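Local coordinates for protein putative cytidylyltransferase (Burkholderia pseudomallei, PDB 5X9Q) that probably transfers the adenylyl group of ATP to D-glycero-beta-D-manno-heptose 1-phosphate, giving ADP-heptose and diphosphate, at residues S54-A59 with I153-R159; I118-D124 with L142-W146. All blocks are in the same frame, centred on the assembly; numbering follows the deposited sequence.

Contact 1. Residues S54-A59 with I153-R159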
loop_
_atom_site.group_PDB
_atom_site.type_symbol
_atom_site.label_atom_id
_atom_site.label_comp_id
_atom_site.label_asym_id
_atom_site.label_seq_id
_atom_site.Cartn_x
_atom_site.Cartn_y
_atom_site.Cartn_z
ATOM N N SER A 54 -2.074 4.928 7.048
ATOM C CA SER A 54 -2.927 4.988 8.228
ATOM C C SER A 54 -3.853 6.187 8.069
ATOM O O SER A 54 -5.055 6.102 8.322
ATOM C CB SER A 54 -2.087 5.129 9.497
ATOM O OG SER A 54 -1.470 3.900 9.837
ATOM N N TYR A 55 -3.300 7.307 7.628
ATOM C CA TYR A 55 -4.047 8.519 7.412
ATOM C C TYR A 55 -4.901 8.446 6.169
ATOM O O TYR A 55 -5.946 9.028 6.157
ATOM C CB TYR A 55 -3.142 9.760 7.463
ATOM C CG TYR A 55 -3.123 10.650 6.254
ATOM C CD1 TYR A 55 -4.142 11.527 5.985
ATOM C CD2 TYR A 55 -2.098 10.588 5.381
ATOM C CE1 TYR A 55 -4.126 12.319 4.857
ATOM C CE2 TYR A 55 -2.052 11.379 4.269
ATOM C CZ TYR A 55 -3.064 12.230 4.007
ATOM O OH TYR A 55 -2.947 12.963 2.881
ATOM N N LEU A 56 -4.444 7.734 5.143
ATOM C CA LEU A 56 -5.259 7.601 3.936
ATOM C C LEU A 56 -6.539 6.811 4.229
ATOM O O LEU A 56 -7.591 7.063 3.642
ATOM C CB LEU A 56 -4.462 6.920 2.822
ATOM C CG LEU A 56 -3.534 7.822 2.005
ATOM C CD1 LEU A 56 -2.983 7.075 0.800
ATOM C CD2 LEU A 56 -4.259 9.087 1.571
ATOM N N ALA A 57 -6.427 5.854 5.146
ATOM C CA ALA A 57 -7.527 4.991 5.572
ATOM C C ALA A 57 -8.535 5.715 6.450
ATOM O O ALA A 57 -9.735 5.588 6.228
ATOM C CB ALA A 57 -6.984 3.744 6.278
ATOM N N ASP A 58 -8.041 6.525 7.380
ATOM C CA ASP A 58 -8.908 7.311 8.245
ATOM C C ASP A 58 -9.675 8.369 7.440
ATOM O O ASP A 58 -10.844 8.638 7.724
ATOM C CB ASP A 58 -8.095 7.981 9.355
ATOM C CG ASP A 58 -7.714 7.017 10.460
ATOM O OD1 ASP A 58 -8.299 5.915 10.518
ATOM O OD2 ASP A 58 -6.828 7.361 11.271
ATOM N N ALA A 59 -9.025 8.966 6.441
ATOM C CA ALA A 59 -9.677 9.984 5.619
ATOM C C ALA A 59 -10.831 9.315 4.886
ATOM O O ALA A 59 -11.937 9.867 4.836
ATOM C CB ALA A 59 -8.683 10.623 4.625
ATOM N N ILE A 153 -5.449 15.265 10.102
ATOM C CA ILE A 153 -5.528 14.003 10.759
ATOM C C ILE A 153 -4.103 13.702 11.048
ATOM O O ILE A 153 -3.306 13.743 10.173
ATOM C CB ILE A 153 -6.100 12.908 9.858
ATOM C CG1 ILE A 153 -7.590 13.078 9.654
ATOM C CG2 ILE A 153 -5.872 11.547 10.459
ATOM C CD1 ILE A 153 -8.188 12.117 8.647
ATOM N N PRO A 154 -3.771 13.393 12.278
ATOM C CA PRO A 154 -2.394 13.095 12.657
ATOM C C PRO A 154 -1.949 11.818 12.034
ATOM O O PRO A 154 -2.765 11.011 11.776
ATOM C CB PRO A 154 -2.488 12.927 14.152
ATOM C CG PRO A 154 -3.877 12.552 14.392
ATOM C CD PRO A 154 -4.649 13.382 13.443
ATOM N N PHE A 155 -0.579 11.702 11.776
ATOM C CA PHE A 155 -0.044 10.552 11.054
ATOM C C PHE A 155 -0.088 9.217 11.800
ATOM O O PHE A 155 -0.559 8.213 11.265
ATOM C CB PHE A 155 1.414 10.807 10.657
ATOM C CG PHE A 155 1.571 11.796 9.537
ATOM C CD1 PHE A 155 1.063 11.525 8.277
ATOM C CD2 PHE A 155 2.229 12.997 9.744
ATOM C CE1 PHE A 155 1.207 12.432 7.246
ATOM C CE2 PHE A 155 2.375 13.909 8.715
ATOM C CZ PHE A 155 1.865 13.627 7.464
ATOM N N GLU A 156 0.467 9.221 13.031
ATOM C CA GLU A 156 0.454 8.039 13.842
ATOM C C GLU A 156 -0.088 8.453 15.153
ATOM O O GLU A 156 0.463 9.308 15.848
ATOM C CB GLU A 156 1.807 7.351 14.093
ATOM C CG GLU A 156 2.395 6.637 12.871
ATOM C CD GLU A 156 3.661 5.910 13.309
ATOM O OE1 GLU A 156 4.599 6.582 13.819
ATOM O OE2 GLU A 156 3.715 4.664 13.125
ATOM N N HIS A 157 -1.217 7.832 15.479
ATOM C CA HIS A 157 -1.938 8.054 16.715
ATOM C C HIS A 157 -2.360 6.674 17.190
ATOM O O HIS A 157 -2.517 5.754 16.387
ATOM C CB HIS A 157 -3.161 8.937 16.480
ATOM C CG HIS A 157 -3.978 8.531 15.291
ATOM N ND1 HIS A 157 -3.605 8.826 13.998
ATOM C CD2 HIS A 157 -5.148 7.856 15.201
ATOM C CE1 HIS A 157 -4.511 8.349 13.161
ATOM N NE2 HIS A 157 -5.457 7.757 13.866
ATOM N N ASP A 158 -2.539 6.528 18.495
ATOM C CA ASP A 158 -2.917 5.263 19.064
ATOM C C ASP A 158 -4.412 5.183 18.976
ATOM O O ASP A 158 -5.144 5.923 19.635
ATOM C CB ASP A 158 -2.434 5.100 20.526
ATOM C CG ASP A 158 -2.625 3.687 21.108
ATOM O OD1 ASP A 158 -3.146 2.755 20.435
ATOM O OD2 ASP A 158 -2.214 3.532 22.288
ATOM N N ARG A 159 -4.868 4.250 18.116
ATOM C CA ARG A 159 -6.257 4.014 17.861
ATOM C C ARG A 159 -6.792 2.804 18.592
ATOM O O ARG A 159 -6.066 1.912 19.049
ATOM C CB ARG A 159 -6.555 3.809 16.357
ATOM C CG ARG A 159 -6.394 5.048 15.481
ATOM C CD ARG A 159 -6.980 4.932 14.072
ATOM N NE ARG A 159 -6.261 3.856 13.324
ATOM C CZ ARG A 159 -5.098 4.124 12.651
ATOM N NH1 ARG A 159 -4.565 5.385 12.593
ATOM N NH2 ARG A 159 -4.461 3.111 11.995
#
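The irregular chain 153-159 passes over one side of the helical turn 54-59, the two backbones coming nearest at Tyr55 and Phe155, whose CA atoms are 5.8 Å apart. OD2 of Asp58 makes the closest approach to both basic side chains of the loop. His157 NE2 gives it a weak, bent hydrogen bond of 3.0 Å near the imidazole plane, with the carboxylate turned 43° from the ring; His157 is poorly ordered, so this bond is probably no tight restraint. Arg159, folded at chi3 (-63°), has OD1 of Asp58 over a guanidinium face; the planes stand 88° apart, and the 3.3 Å from NH1 of Arg159 to OD2 of Asp58 is a salt bridge of charges alone. The apolar part is formed by Ile153 CD1 on Ala59 CB at 4.3 Å and Tyr55 CD2 near Phe155 CE1 at 4.2 Å. Outside the pair, the Tyr55 hydroxyl bonds to Thr41 and Ser54 OG to Arg50 O, and Phe17 of the second subunit packs on Ser54. In this Rossmann-like fold helix 50-62 follows strand 38-43 and starts within the HxGH signature, probably nucleotide-binding as in relatives; the contact joins it to the exit of strand 149-153, outermost within this chain, before helix 160-171.

Contact 2. Residues I118-D124 with L142-W146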
loop_
_atom_site.group_PDB
_atom_site.type_symbol
_atom_site.label_atom_id
_atom_site.label_comp_id
_atom_site.label_asym_id
_atom_site.label_seq_id
_atom_site.Cartn_x
_atom_site.Cartn_y
_atom_site.Cartn_z
ATOM N N ILE A 118 -8.696 21.601 -6.317
ATOM C CA ILE A 118 -9.751 21.510 -5.317
ATOM C C ILE A 118 -10.996 22.287 -5.709
ATOM O O ILE A 118 -12.127 21.866 -5.415
ATOM C CB ILE A 118 -9.249 21.996 -3.943
ATOM C CG1 ILE A 118 -8.265 20.959 -3.396
ATOM C CG2 ILE A 118 -10.426 22.194 -2.963
ATOM C CD1 ILE A 118 -7.646 21.308 -2.078
ATOM N N GLU A 119 -10.796 23.399 -6.405
ATOM C CA GLU A 119 -11.922 24.187 -6.851
ATOM C C GLU A 119 -12.721 23.339 -7.843
ATOM O O GLU A 119 -13.963 23.277 -7.793
ATOM C CB GLU A 119 -11.434 25.531 -7.448
ATOM C CG GLU A 119 -12.521 26.430 -8.055
ATOM C CD GLU A 119 -12.043 27.884 -8.317
ATOM O OE1 GLU A 119 -11.393 28.495 -7.437
ATOM O OE2 GLU A 119 -12.268 28.405 -9.432
ATOM N N ALA A 120 -11.994 22.627 -8.691
ATOM C CA ALA A 120 -12.606 21.829 -9.747
ATOM C C ALA A 120 -13.302 20.585 -9.186
ATOM O O ALA A 120 -14.358 20.178 -9.656
ATOM C CB ALA A 120 -11.533 21.444 -10.793
ATOM N N VAL A 121 -12.694 19.986 -8.174
ATOM C CA VAL A 121 -13.187 18.755 -7.592
ATOM C C VAL A 121 -14.351 18.997 -6.616
ATOM O O VAL A 121 -15.256 18.170 -6.488
ATOM C CB VAL A 121 -12.046 18.038 -6.859
ATOM C CG1 VAL A 121 -12.586 16.907 -5.983
ATOM C CG2 VAL A 121 -11.022 17.507 -7.875
ATOM N N HIS A 122 -14.304 20.126 -5.911
ATOM C CA HIS A 122 -15.357 20.486 -4.973
ATOM C C HIS A 122 -15.655 19.480 -3.852
ATOM O O HIS A 122 -16.813 19.124 -3.622
ATOM C CB HIS A 122 -16.640 20.797 -5.734
ATOM C CG HIS A 122 -17.615 21.631 -4.966
ATOM N ND1 HIS A 122 -17.612 23.009 -5.007
ATOM C CD2 HIS A 122 -18.640 21.283 -4.151
ATOM C CE1 HIS A 122 -18.589 23.476 -4.248
ATOM N NE2 HIS A 122 -19.228 22.448 -3.717
ATOM N N PRO A 123 -14.609 18.996 -3.172
ATOM C CA PRO A 123 -14.827 18.094 -2.026
ATOM C C PRO A 123 -15.763 18.626 -0.945
ATOM O O PRO A 123 -15.831 19.826 -0.762
ATOM C CB PRO A 123 -13.422 17.905 -1.435
ATOM C CG PRO A 123 -12.727 19.223 -1.734
ATOM C CD PRO A 123 -13.255 19.635 -3.101
ATOM N N ASP A 124 -16.436 17.736 -0.222
ATOM C CA ASP A 124 -17.171 18.115 0.966
ATOM C C ASP A 124 -16.214 18.139 2.153
ATOM O O ASP A 124 -16.417 18.868 3.127
ATOM C CB ASP A 124 -18.309 17.128 1.243
ATOM C CG ASP A 124 -19.256 17.004 0.078
ATOM O OD1 ASP A 124 -19.784 18.052 -0.371
ATOM O OD2 ASP A 124 -19.436 15.863 -0.416
ATOM N N LEU A 142 -11.015 27.814 0.877
ATOM C CA LEU A 142 -11.792 27.527 -0.317
ATOM C C LEU A 142 -12.930 26.573 0.016
ATOM O O LEU A 142 -14.102 26.877 -0.250
ATOM C CB LEU A 142 -10.915 26.931 -1.420
ATOM C CG LEU A 142 -11.677 26.587 -2.713
ATOM C CD1 LEU A 142 -12.235 27.830 -3.391
ATOM C CD2 LEU A 142 -10.786 25.817 -3.677
ATOM N N VAL A 143 -12.595 25.442 0.642
ATOM C CA VAL A 143 -13.601 24.420 0.915
ATOM C C VAL A 143 -14.644 24.879 1.936
ATOM O O VAL A 143 -15.861 24.673 1.750
ATOM C CB VAL A 143 -12.944 23.118 1.415
ATOM C CG1 VAL A 143 -14.005 22.139 1.884
ATOM C CG2 VAL A 143 -12.141 22.512 0.312
ATOM N N ARG A 144 -14.177 25.499 3.017
ATOM C CA ARG A 144 -15.108 26.022 4.017
ATOM C C ARG A 144 -15.975 27.098 3.410
ATOM O O ARG A 144 -17.115 27.289 3.843
ATOM C CB ARG A 144 -14.374 26.583 5.233
ATOM C CG ARG A 144 -13.750 25.540 6.118
ATOM C CD ARG A 144 -12.751 26.174 7.039
ATOM N NE ARG A 144 -12.248 25.191 7.976
ATOM C CZ ARG A 144 -11.199 25.366 8.766
ATOM N NH1 ARG A 144 -10.500 26.493 8.719
ATOM N NH2 ARG A 144 -10.850 24.400 9.607
ATOM N N GLY A 145 -15.439 27.778 2.393
ATOM C CA GLY A 145 -16.151 28.866 1.742
ATOM C C GLY A 145 -17.501 28.412 1.218
ATOM O O GLY A 145 -18.454 29.201 1.220
ATOM N N TRP A 146 -17.620 27.144 0.811
ATOM C CA TRP A 146 -18.921 26.667 0.352
ATOM C C TRP A 146 -19.574 25.739 1.362
ATOM O O TRP A 146 -20.467 24.985 0.998
ATOM C CB TRP A 146 -18.816 25.949 -0.997
ATOM C CG TRP A 146 -17.920 24.727 -1.030
ATOM C CD1 TRP A 146 -18.095 23.561 -0.348
ATOM C CD2 TRP A 146 -16.728 24.557 -1.814
ATOM N NE1 TRP A 146 -17.081 22.680 -0.651
ATOM C CE2 TRP A 146 -16.232 23.272 -1.552
ATOM C CE3 TRP A 146 -16.037 25.374 -2.718
ATOM C CZ2 TRP A 146 -15.072 22.782 -2.152
ATOM C CZ3 TRP A 146 -14.888 24.896 -3.310
ATOM C CH2 TRP A 146 -14.413 23.612 -3.020
#
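With CG set anti to the backbone N (chi1 -159°), the imidazole of His122 extends from the end of helix 115-121 to meet the indole of Trp146, whose own CG lies between the backbone N and the carbonyl carbon. The two helix ends belong to the parallel alpha/beta nucleotidyltransferase fold of the HUP clan, and each is followed by a strand of the sheet. His122 is the first residue past its helix and has positive phi, which turns the chain toward Pro123 and strand 125-129. Its ring stacks face to face on the five-membered ring of Trp146, with centroids 3.8 Å apart and planes inclined by 20°. The imidazole occupies one indole face; the other is lined by the carbonyl oxygens of Leu142 and Val143, from the last turn of the helix just before Trp146, so both faces have neighbours, the oxygens lying toward the rim. Deeper in, Ile118 CG2 packs against two neighbours, touching Leu142 CD2 and Val143 CG2 each at 3.7 Å. Leu142 slides past Ile118 in the opposite sense and also rests its CD2 against Glu119 CB, whereas Val143 crosses Ile118 nearly at a right angle and places CG2 3.9 Å from Pro123 CG. Beneath these residues lies the sheet: Ile118 and Pro123 touch Phe40 of strand 38-43, and Ile118 and Val143 touch Leu126 of strand 125-129. Pro123 CD presses on the benzo part of the indole at CZ2 of Trp146, 3.8 Å away. The proline's carbonyl helps to set the rotation of the indole as well: NE1 of Trp146 donates to O of Pro123 at 3.1 Å, the oxygen lying near the indole plane and the N-H bent to 138°.

In the fold
Contact 2 is nested within the loop of chain closed by contact 1, and the two do not touch: their centres are 22 Å apart and their nearest atoms about 10 Å. The sheet connects them. Strand 125-129 follows directly on 118-124, and its neighbour, strand 149-153, comes just after 142-146 and ends at Ile153 in contact 1. Contact 2 therefore joins the helices preceding these strands, whereas contact 1 holds the chain leaving the second against helix 50-62. That helix begins at the HxGH signature, which in this family belongs to the nucleotide site; contact 2 lies on other helices of the same sheet. Contact 1 also borders the second subunit, which does not reach contact 2.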